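Local coordinates for protein hydrolase, haloacid dehalogenase-like family (Pseudomonas syringae pv. tomato, PDB 3S6J) that is probably a metal-dependent phosphatase of the haloacid dehalogenase-like family, perhaps acting on sugar phosphates, with calcium bound at its acidic site, at residues E[175-180]-E[198-203]. Numbering follows the deposited sequence.
Sequences WDMLAA and GELERA
The carbonyl of Ala203, just past the last turn of helix 197-202, lies against the side of helix 174-182: Met177 CB stands over one face of it, 3.2 Å from Ala203 O, while Leu178 CD1 comes at the same oxygen from slightly beyond the other face, 3.4 Å away. Leu178 N also comes close, but the angle is too poor for a hydrogen bond. The Ala203 methyl touches both side chains, with Ala203 CB 3.7 Å from Leu178 CD1 and 3.8 Å from Met177 CB. One turn back, Leu200 meets Met177 at an oblique angle, Leu200 CD2 lying 4.0 Å from Met177 CG. Met177, a selenomethionine, has its CG anti to the carbonyl carbon (chi1 -63°), which sets that methylene beside Leu200; further bends at chi2 and chi3 carry its end away from the second helix. On another side of helix 174-182, Asp176 OD2 forms a salt bridge with Lys147, and Asp172, a calcium ligand, precedes the helix. Asp172 and Asp176 fit the GDxxxD signature of the family, and the contact joins neighbouring helices of successive beta-alpha-beta crossovers in the Rossmann-like HAD core.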
ATOM      1  N   TRP E 175      12.643   3.616   4.446  1.00 29.89           N
ATOM      2  CA  TRP E 175      13.898   4.105   3.887  1.00 28.87           C
ATOM      3  C   TRP E 175      14.294   5.504   4.323  1.00 26.97           C
ATOM      4  O   TRP E 175      15.468   5.752   4.500  1.00 28.24           O
ATOM      5  CB  TRP E 175      13.866   3.962   2.362  1.00 31.07           C
ATOM      6  CG  TRP E 175      13.234   2.661   2.023  1.00 32.91           C
ATOM      7  CD1 TRP E 175      12.044   2.467   1.396  1.00 31.58           C
ATOM      8  CD2 TRP E 175      13.720   1.358   2.381  1.00 32.13           C
ATOM      9  NE1 TRP E 175      11.773   1.128   1.308  1.00 30.49           N
ATOM     10  CE2 TRP E 175      12.786   0.422   1.905  1.00 32.29           C
ATOM     11  CE3 TRP E 175      14.861   0.895   3.051  1.00 31.81           C
ATOM     12  CZ2 TRP E 175      12.954  -0.963   2.068  1.00 33.00           C
ATOM     13  CZ3 TRP E 175      15.036  -0.477   3.202  1.00 34.10           C
ATOM     14  CH2 TRP E 175      14.081  -1.389   2.716  1.00 33.97           C
ATOM     15  N   ASP E 176      13.322   6.401   4.512  1.00 29.00           N
ATOM     16  CA  ASP E 176      13.572   7.742   5.070  1.00 27.20           C
ATOM     17  C   ASP E 176      14.025   7.660   6.518  1.00 27.76           C
ATOM     18  O   ASP E 176      14.932   8.377   6.937  1.00 29.13           O
ATOM     19  CB  ASP E 176      12.298   8.616   5.036  1.00 27.94           C
ATOM     20  CG  ASP E 176      11.823   8.930   3.627  1.00 30.22           C
ATOM     21  OD1 ASP E 176      10.834   8.307   3.199  1.00 31.81           O
ATOM     22  OD2 ASP E 176      12.411   9.807   2.952  1.00 29.95           O
HETATM   23  N   MSE E 177      13.367   6.798   7.287  1.00 25.83           N
HETATM   24  CA  MSE E 177      13.667   6.644   8.702  1.00 26.29           C
HETATM   25  C   MSE E 177      15.043   6.017   8.908  1.00 28.60           C
HETATM   26  O   MSE E 177      15.834   6.489   9.725  1.00 26.78           O
HETATM   27  CB  MSE E 177      12.582   5.814   9.404  1.00 26.59           C
HETATM   28  CG  MSE E 177      11.195   6.448   9.401  1.00 25.13           C
HETATM   29 SE   MSE E 177      11.240   8.285  10.111  1.00 34.53          SE
HETATM   30  CE  MSE E 177      11.201   9.252   8.428  1.00 28.15           C
ATOM     31  N   LEU E 178      15.301   4.949   8.159  1.00 26.51           N
ATOM     32  CA  LEU E 178      16.603   4.313   8.125  1.00 27.56           C
ATOM     33  C   LEU E 178      17.715   5.336   7.813  1.00 29.76           C
ATOM     34  O   LEU E 178      18.680   5.473   8.583  1.00 27.22           O
ATOM     35  CB  LEU E 178      16.589   3.174   7.093  1.00 28.65           C
ATOM     36  CG  LEU E 178      16.517   1.710   7.575  1.00 32.07           C
ATOM     37  CD1 LEU E 178      15.905   1.509   8.934  1.00 26.25           C
ATOM     38  CD2 LEU E 178      15.844   0.811   6.553  1.00 30.38           C
ATOM     39  N   ALA E 179      17.573   6.076   6.709  1.00 26.60           N
ATOM     40  CA  ALA E 179      18.569   7.086   6.386  1.00 28.18           C
ATOM     41  C   ALA E 179      18.683   8.151   7.484  1.00 28.93           C
ATOM     42  O   ALA E 179      19.770   8.674   7.748  1.00 29.13           O
ATOM     43  CB  ALA E 179      18.275   7.725   5.033  1.00 29.26           C
ATOM     44  N   ALA E 180      17.565   8.488   8.118  1.00 27.39           N
ATOM     45  CA  ALA E 180      17.596   9.525   9.141  1.00 27.98           C
ATOM     46  C   ALA E 180      18.464   9.040  10.293  1.00 28.74           C
ATOM     47  O   ALA E 180      19.340   9.759  10.772  1.00 30.37           O
ATOM     48  CB  ALA E 180      16.193   9.871   9.621  1.00 28.37           C
ATOM     49  N   GLY E 198       3.812   0.579  12.780  1.00 32.52           N
ATOM     50  CA  GLY E 198       4.786  -0.457  13.130  1.00 31.50           C
ATOM     51  C   GLY E 198       6.079  -0.423  12.316  1.00 31.73           C
ATOM     52  O   GLY E 198       7.159  -0.324  12.882  1.00 30.90           O
ATOM     53  N   GLU E 199       5.966  -0.496  10.995  1.00 29.74           N
ATOM     54  CA  GLU E 199       7.138  -0.457  10.123  1.00 30.51           C
ATOM     55  C   GLU E 199       7.997   0.776  10.346  1.00 29.25           C
ATOM     56  O   GLU E 199       9.234   0.681  10.441  1.00 28.14           O
ATOM     57  CB  GLU E 199       6.720  -0.462   8.658  1.00 29.18           C
ATOM     58  CG  GLU E 199       5.816  -1.577   8.266  1.00 34.27           C
ATOM     59  CD  GLU E 199       5.358  -1.453   6.820  1.00 36.56           C
ATOM     60  OE1 GLU E 199       4.277  -0.873   6.563  1.00 36.48           O
ATOM     61  OE2 GLU E 199       6.096  -1.917   5.933  1.00 39.01           O
ATOM     62  N   LEU E 200       7.338   1.933  10.381  1.00 27.41           N
ATOM     63  CA  LEU E 200       8.017   3.218  10.527  1.00 27.74           C
ATOM     64  C   LEU E 200       8.728   3.364  11.877  1.00 28.01           C
ATOM     65  O   LEU E 200       9.848   3.897  11.933  1.00 27.16           O
ATOM     66  CB  LEU E 200       7.055   4.386  10.270  1.00 26.98           C
ATOM     67  CG  LEU E 200       6.553   4.563   8.828  1.00 25.27           C
ATOM     68  CD1 LEU E 200       5.265   5.378   8.743  1.00 27.34           C
ATOM     69  CD2 LEU E 200       7.652   5.208   7.974  1.00 28.27           C
ATOM     70  N   GLU E 201       8.084   2.892  12.948  1.00 26.66           N
ATOM     71  CA  GLU E 201       8.703   2.863  14.280  1.00 27.98           C
ATOM     72  C   GLU E 201       9.905   1.932  14.308  1.00 28.04           C
ATOM     73  O   GLU E 201      10.927   2.265  14.869  1.00 29.35           O
ATOM     74  CB  GLU E 201       7.692   2.429  15.361  1.00 28.71           C
ATOM     75  CG  GLU E 201       6.750   3.552  15.799  1.00 30.86           C
ATOM     76  CD  GLU E 201       5.654   3.084  16.739  1.00 36.86           C
ATOM     77  OE1 GLU E 201       5.464   1.859  16.904  1.00 38.14           O
ATOM     78  OE2 GLU E 201       4.975   3.948  17.313  1.00 42.13           O
ATOM     79  N   ARG E 202       9.785   0.763  13.694  1.00 27.49           N
ATOM     80  CA  ARG E 202      10.908  -0.165  13.668  1.00 31.26           C
ATOM     81  C   ARG E 202      12.072   0.318  12.798  1.00 28.21           C
ATOM     82  O   ARG E 202      13.200  -0.067  13.018  1.00 29.10           O
ATOM     83  CB  ARG E 202      10.441  -1.564  13.277  1.00 34.07           C
ATOM     84  CG  ARG E 202       9.879  -2.295  14.473  1.00 37.48           C
ATOM     85  CD  ARG E 202       8.721  -3.193  14.118  1.00 41.02           C
ATOM     86  NE  ARG E 202       9.149  -4.546  13.805  1.00 42.46           N
ATOM     87  CZ  ARG E 202       9.263  -5.019  12.573  1.00 46.14           C
ATOM     88  NH1 ARG E 202       8.992  -4.236  11.532  1.00 41.30           N
ATOM     89  NH2 ARG E 202       9.653  -6.280  12.387  1.00 49.62           N
ATOM     90  N   ALA E 203      11.798   1.190  11.836  1.00 28.27           N
ATOM     91  CA  ALA E 203      12.856   1.723  10.984  1.00 26.70           C
ATOM     92  C   ALA E 203      13.401   2.992  11.607  1.00 26.81           C
ATOM     93  O   ALA E 203      14.284   3.634  11.044  1.00 27.05           O
ATOM     94  CB  ALA E 203      12.344   1.992   9.581  1.00 26.70           C
TER